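Local coordinates for protein interferon (Danio rerio, PDB 3PIV) that probably acts as a secreted antiviral cytokine of the alpha/beta interferon family by binding a cell-surface cytokine receptor, at residues D50-I62 with P106-F120. Numbering follows the deposited sequence.
Sequences DQVKFLVLTLDHI and PAHKESYEIRIKRHF
Two near-parallel helices of the type I interferon helical bundle pack here by knobs-into-holes, their axes 10.2 Å apart and inclined at 22°. Tyr112 is the first knob, seated among Asp50, Lys53, Phe54 and Leu57. Its CG stands between the backbone N and the carbonyl carbon (chi1 57°), which carries the ring across to the helix of residues 50-62. There Tyr112 OH donates to Asp50 OD1 at 2.8 Å, meeting the oxygen on its anti side, while Lys53 CD lies 3.5 Å from the same hydroxyl. Leu57 CD1 touches the edge of the tyrosine ring and rests 3.6 Å from Glu113 CB. Ile116, the second knob, fits among Phe54, Leu57, Thr58 and His61. Thr58 OG1 lies over the centre of the Phe54 ring and is anchored to Phe54 O at 2.7 Å. At the far end His61 CB sits over the Phe120 face, 3.4 Å from the ring centroid, in a CH-pi contact; the imidazole itself is slid aside, its plane 15° from that of Phe120, and lies close to a bound nickel ion. Helix 37-44 covers Phe54, Thr58 and Tyr112, and His147 of helix 134-158 meets the Phe120 ring.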
loop_
_atom_site.group_PDB
_atom_site.type_symbol
_atom_site.label_atom_id
_atom_site.label_comp_id
_atom_site.label_asym_id
_atom_site.label_seq_id
_atom_site.Cartn_x
_atom_site.Cartn_y
_atom_site.Cartn_z
ATOM N N ASP A 50 9.934 -13.076 3.712
ATOM C CA ASP A 50 9.933 -12.145 2.599
ATOM C C ASP A 50 8.566 -11.505 2.426
ATOM O O ASP A 50 8.453 -10.326 2.077
ATOM C CB ASP A 50 10.359 -12.856 1.321
ATOM C CG ASP A 50 11.806 -13.257 1.350
ATOM O OD1 ASP A 50 12.636 -12.389 1.674
ATOM O OD2 ASP A 50 12.115 -14.431 1.063
ATOM N N GLN A 51 7.521 -12.278 2.679
ATOM C CA GLN A 51 6.170 -11.744 2.558
ATOM C C GLN A 51 5.932 -10.596 3.539
ATOM O O GLN A 51 5.385 -9.556 3.172
ATOM C CB GLN A 51 5.127 -12.861 2.719
ATOM C CG GLN A 51 5.139 -13.847 1.543
ATOM C CD GLN A 51 4.213 -15.035 1.753
ATOM O OE1 GLN A 51 4.143 -15.603 2.847
ATOM N NE2 GLN A 51 3.491 -15.411 0.700
ATOM N N VAL A 52 6.330 -10.803 4.789
ATOM C CA VAL A 52 6.159 -9.807 5.836
ATOM C C VAL A 52 7.001 -8.556 5.582
ATOM O O VAL A 52 6.533 -7.442 5.784
ATOM C CB VAL A 52 6.523 -10.385 7.204
ATOM C CG1 VAL A 52 6.462 -9.293 8.285
ATOM C CG2 VAL A 52 5.595 -11.561 7.545
ATOM N N LYS A 53 8.247 -8.743 5.154
ATOM C CA LYS A 53 9.107 -7.623 4.817
ATOM C C LYS A 53 8.454 -6.826 3.711
ATOM O O LYS A 53 8.478 -5.605 3.732
ATOM C CB LYS A 53 10.472 -8.102 4.338
ATOM C CG LYS A 53 11.333 -8.760 5.405
ATOM C CD LYS A 53 12.737 -8.935 4.872
ATOM C CE LYS A 53 13.536 -9.922 5.697
ATOM N NZ LYS A 53 15.002 -9.695 5.476
ATOM N N PHE A 54 7.889 -7.544 2.741
ATOM C CA PHE A 54 7.169 -6.949 1.616
ATOM C C PHE A 54 5.909 -6.204 2.050
ATOM O O PHE A 54 5.544 -5.183 1.458
ATOM C CB PHE A 54 6.769 -8.027 0.599
ATOM C CG PHE A 54 6.009 -7.478 -0.587
ATOM C CD1 PHE A 54 6.680 -6.866 -1.633
ATOM C CD2 PHE A 54 4.617 -7.536 -0.632
ATOM C CE1 PHE A 54 5.986 -6.338 -2.725
ATOM C CE2 PHE A 54 3.904 -7.016 -1.730
ATOM C CZ PHE A 54 4.589 -6.419 -2.774
ATOM N N LEU A 55 5.218 -6.730 3.058
ATOM C CA LEU A 55 4.029 -6.054 3.549
ATOM C C LEU A 55 4.433 -4.737 4.223
ATOM O O LEU A 55 3.793 -3.712 4.010
ATOM C CB LEU A 55 3.240 -6.935 4.500
ATOM C CG LEU A 55 2.465 -8.062 3.823
ATOM C CD1 LEU A 55 1.901 -8.998 4.873
ATOM C CD2 LEU A 55 1.347 -7.502 2.932
ATOM N N VAL A 56 5.507 -4.767 5.002
ATOM C CA VAL A 56 5.974 -3.552 5.661
ATOM C C VAL A 56 6.397 -2.516 4.640
ATOM O O VAL A 56 5.999 -1.364 4.747
ATOM C CB VAL A 56 7.139 -3.793 6.623
ATOM C CG1 VAL A 56 7.693 -2.442 7.145
ATOM C CG2 VAL A 56 6.685 -4.656 7.769
ATOM N N LEU A 57 7.188 -2.932 3.650
ATOM C CA LEU A 57 7.643 -2.027 2.602
ATOM C C LEU A 57 6.474 -1.361 1.895
ATOM O O LEU A 57 6.447 -0.141 1.756
ATOM C CB LEU A 57 8.510 -2.764 1.571
ATOM C CG LEU A 57 9.928 -3.133 2.006
ATOM C CD1 LEU A 57 10.550 -3.992 0.957
ATOM C CD2 LEU A 57 10.782 -1.870 2.282
ATOM N N THR A 58 5.510 -2.168 1.462
ATOM C CA THR A 58 4.360 -1.664 0.732
ATOM C C THR A 58 3.447 -0.766 1.586
ATOM O O THR A 58 2.997 0.296 1.131
ATOM C CB THR A 58 3.550 -2.822 0.080
ATOM O OG1 THR A 58 4.455 -3.735 -0.563
ATOM C CG2 THR A 58 2.609 -2.263 -0.952
ATOM N N LEU A 59 3.179 -1.184 2.819
ATOM C CA LEU A 59 2.387 -0.358 3.717
ATOM C C LEU A 59 3.031 1.015 3.845
ATOM O O LEU A 59 2.370 2.050 3.798
ATOM C CB LEU A 59 2.270 -1.015 5.104
ATOM C CG LEU A 59 1.313 -2.210 5.257
ATOM C CD1 LEU A 59 1.592 -2.891 6.572
ATOM C CD2 LEU A 59 -0.168 -1.808 5.171
ATOM N N ASP A 60 4.340 1.025 3.998
ATOM C CA ASP A 60 5.017 2.282 4.257
ATOM C C ASP A 60 4.978 3.164 3.020
ATOM O O ASP A 60 4.859 4.382 3.137
ATOM C CB ASP A 60 6.448 2.057 4.737
ATOM C CG ASP A 60 6.528 1.605 6.198
ATOM O OD1 ASP A 60 5.508 1.567 6.908
ATOM O OD2 ASP A 60 7.643 1.271 6.635
ATOM N N HIS A 61 5.024 2.541 1.842
ATOM C CA HIS A 61 4.961 3.274 0.583
ATOM C C HIS A 61 3.595 3.893 0.385
ATOM O O HIS A 61 3.479 5.029 -0.059
ATOM C CB HIS A 61 5.293 2.358 -0.612
ATOM C CG HIS A 61 6.762 2.210 -0.861
ATOM N ND1 HIS A 61 7.385 0.983 -0.983
ATOM C CD2 HIS A 61 7.739 3.139 -0.981
ATOM C CE1 HIS A 61 8.678 1.167 -1.184
ATOM N NE2 HIS A 61 8.921 2.468 -1.165
ATOM N N ILE A 62 2.552 3.134 0.701
ATOM C CA ILE A 62 1.195 3.651 0.592
ATOM C C ILE A 62 1.000 4.816 1.563
ATOM O O ILE A 62 0.450 5.846 1.204
ATOM C CB ILE A 62 0.154 2.557 0.887
ATOM C CG1 ILE A 62 0.150 1.512 -0.240
ATOM C CG2 ILE A 62 -1.222 3.174 1.059
ATOM C CD1 ILE A 62 -0.679 0.245 0.081
ATOM N N PRO A 106 19.868 -9.683 4.599
ATOM C CA PRO A 106 20.505 -10.575 3.616
ATOM C C PRO A 106 21.621 -10.017 2.726
ATOM O O PRO A 106 22.069 -8.875 2.859
ATOM C CB PRO A 106 19.335 -10.948 2.717
ATOM C CG PRO A 106 18.562 -9.644 2.634
ATOM C CD PRO A 106 18.648 -9.065 4.044
ATOM N N ALA A 107 22.025 -10.869 1.785
ATOM C CA ALA A 107 23.200 -10.662 0.938
ATOM C C ALA A 107 23.093 -9.488 -0.033
ATOM O O ALA A 107 23.993 -8.653 -0.107
ATOM C CB ALA A 107 23.518 -11.948 0.176
ATOM N N HIS A 108 22.005 -9.442 -0.797
ATOM C CA HIS A 108 21.776 -8.337 -1.721
ATOM C C HIS A 108 20.392 -7.760 -1.475
ATOM O O HIS A 108 19.512 -8.459 -0.973
ATOM C CB HIS A 108 21.866 -8.814 -3.173
ATOM C CG HIS A 108 23.106 -9.597 -3.492
ATOM N ND1 HIS A 108 23.070 -10.925 -3.853
ATOM C CD2 HIS A 108 24.411 -9.231 -3.522
ATOM C CE1 HIS A 108 24.303 -11.350 -4.088
ATOM N NE2 HIS A 108 25.132 -10.342 -3.894
ATOM N N LYS A 109 20.193 -6.495 -1.831
ATOM C CA LYS A 109 18.853 -5.918 -1.777
ATOM C C LYS A 109 17.903 -6.840 -2.540
ATOM O O LYS A 109 18.189 -7.249 -3.668
ATOM C CB LYS A 109 18.830 -4.508 -2.371
ATOM C CG LYS A 109 17.693 -3.643 -1.835
ATOM C CD LYS A 109 17.489 -2.373 -2.658
ATOM C CE LYS A 109 18.686 -1.449 -2.568
ATOM N NZ LYS A 109 18.316 -0.038 -2.901
ATOM N N GLU A 110 16.793 -7.208 -1.908
ATOM C CA GLU A 110 15.840 -8.111 -2.542
ATOM C C GLU A 110 15.195 -7.418 -3.738
ATOM O O GLU A 110 14.972 -6.201 -3.728
ATOM C CB GLU A 110 14.769 -8.563 -1.544
ATOM C CG GLU A 110 15.272 -9.507 -0.458
ATOM C CD GLU A 110 15.905 -10.790 -1.017
ATOM O OE1 GLU A 110 15.494 -11.251 -2.112
ATOM O OE2 GLU A 110 16.816 -11.339 -0.351
ATOM N N SER A 111 14.897 -8.187 -4.772
ATOM C CA SER A 111 14.311 -7.605 -5.961
ATOM C C SER A 111 12.914 -7.048 -5.675
ATOM O O SER A 111 12.469 -6.108 -6.330
ATOM C CB SER A 111 14.252 -8.640 -7.082
ATOM O OG SER A 111 13.376 -9.694 -6.738
ATOM N N TYR A 112 12.219 -7.606 -4.693
ATOM C CA TYR A 112 10.893 -7.081 -4.385
ATOM C C TYR A 112 10.939 -5.661 -3.816
ATOM O O TYR A 112 10.077 -4.847 -4.127
ATOM C CB TYR A 112 10.062 -8.030 -3.514
ATOM C CG TYR A 112 10.662 -8.439 -2.184
ATOM C CD1 TYR A 112 10.629 -7.583 -1.082
ATOM C CD2 TYR A 112 11.218 -9.704 -2.017
ATOM C CE1 TYR A 112 11.158 -7.979 0.141
ATOM C CE2 TYR A 112 11.750 -10.101 -0.815
ATOM C CZ TYR A 112 11.718 -9.240 0.267
ATOM O OH TYR A 112 12.255 -9.652 1.467
ATOM N N GLU A 113 11.953 -5.355 -3.011
ATOM C CA GLU A 113 12.108 -3.993 -2.490
ATOM C C GLU A 113 12.406 -3.003 -3.613
ATOM O O GLU A 113 11.853 -1.907 -3.663
ATOM C CB GLU A 113 13.211 -3.936 -1.427
ATOM C CG GLU A 113 13.499 -2.517 -0.933
ATOM C CD GLU A 113 14.583 -2.459 0.136
ATOM O OE1 GLU A 113 14.853 -3.492 0.780
ATOM O OE2 GLU A 113 15.155 -1.370 0.342
ATOM N N ILE A 114 13.280 -3.401 -4.524
ATOM C CA ILE A 114 13.582 -2.591 -5.693
ATOM C C ILE A 114 12.354 -2.359 -6.587
ATOM O O ILE A 114 12.054 -1.225 -6.962
ATOM C CB ILE A 114 14.724 -3.240 -6.520
ATOM C CG1 ILE A 114 15.995 -3.365 -5.654
ATOM C CG2 ILE A 114 14.963 -2.440 -7.786
ATOM C CD1 ILE A 114 17.160 -4.084 -6.298
ATOM N N ARG A 115 11.640 -3.431 -6.924
ATOM C CA ARG A 115 10.489 -3.332 -7.814
ATOM C C ARG A 115 9.343 -2.542 -7.191
ATOM O O ARG A 115 8.774 -1.676 -7.846
ATOM C CB ARG A 115 10.017 -4.727 -8.246
ATOM C CG ARG A 115 11.125 -5.569 -8.900
ATOM C CD ARG A 115 10.696 -7.025 -9.147
ATOM N NE ARG A 115 9.559 -7.125 -10.063
ATOM C CZ ARG A 115 9.054 -8.270 -10.519
ATOM N NH1 ARG A 115 9.584 -9.416 -10.153
ATOM N NH2 ARG A 115 8.024 -8.262 -11.345
ATOM N N ILE A 116 9.007 -2.829 -5.932
ATOM C CA ILE A 116 7.918 -2.096 -5.281
ATOM C C ILE A 116 8.240 -0.601 -5.164
ATOM O O ILE A 116 7.376 0.250 -5.388
ATOM C CB ILE A 116 7.502 -2.704 -3.906
ATOM C CG1 ILE A 116 6.129 -2.175 -3.482
ATOM C CG2 ILE A 116 8.557 -2.422 -2.806
ATOM C CD1 ILE A 116 5.000 -2.506 -4.428
ATOM N N LYS A 117 9.462 -0.247 -4.803
ATOM C CA LYS A 117 9.869 1.144 -4.786
ATOM C C LYS A 117 9.702 1.744 -6.163
ATOM O O LYS A 117 9.133 2.763 -6.329
ATOM C CB LYS A 117 11.295 1.276 -4.369
ATOM C CG LYS A 117 11.713 2.672 -4.218
ATOM C CD LYS A 117 13.127 2.836 -3.841
ATOM C CE LYS A 117 13.314 3.963 -2.855
ATOM N NZ LYS A 117 14.717 4.448 -2.740
ATOM N N ARG A 118 10.203 1.038 -7.151
ATOM C CA ARG A 118 10.085 1.472 -8.534
ATOM C C ARG A 118 8.622 1.767 -8.916
ATOM O O ARG A 118 8.316 2.769 -9.576
ATOM C CB ARG A 118 10.680 0.387 -9.427
ATOM C CG ARG A 118 10.814 0.726 -10.887
ATOM C CD ARG A 118 11.458 -0.461 -11.629
ATOM N NE ARG A 118 12.901 -0.546 -11.398
ATOM C CZ ARG A 118 13.574 -1.680 -11.232
ATOM N NH1 ARG A 118 12.946 -2.851 -11.252
ATOM N NH2 ARG A 118 14.883 -1.644 -11.045
ATOM N N HIS A 119 7.710 0.897 -8.500
ATOM C CA HIS A 119 6.303 1.135 -8.783
ATOM C C HIS A 119 5.773 2.402 -8.093
ATOM O O HIS A 119 5.089 3.220 -8.703
ATOM C CB HIS A 119 5.467 -0.089 -8.406
ATOM C CG HIS A 119 4.008 0.198 -8.265
ATOM N ND1 HIS A 119 3.216 0.571 -9.329
ATOM C CD2 HIS A 119 3.194 0.168 -7.183
ATOM C CE1 HIS A 119 1.973 0.746 -8.912
ATOM N NE2 HIS A 119 1.936 0.521 -7.612
ATOM N N PHE A 120 6.094 2.584 -6.821
ATOM C CA PHE A 120 5.578 3.753 -6.122
ATOM C C PHE A 120 6.192 5.046 -6.630
ATOM O O PHE A 120 5.542 6.084 -6.628
ATOM C CB PHE A 120 5.699 3.595 -4.603
ATOM C CG PHE A 120 4.583 2.799 -4.023
ATOM C CD1 PHE A 120 3.419 3.429 -3.590
ATOM C CD2 PHE A 120 4.653 1.416 -3.983
ATOM C CE1 PHE A 120 2.357 2.690 -3.085
ATOM C CE2 PHE A 120 3.595 0.662 -3.485
ATOM C CZ PHE A 120 2.442 1.301 -3.030
#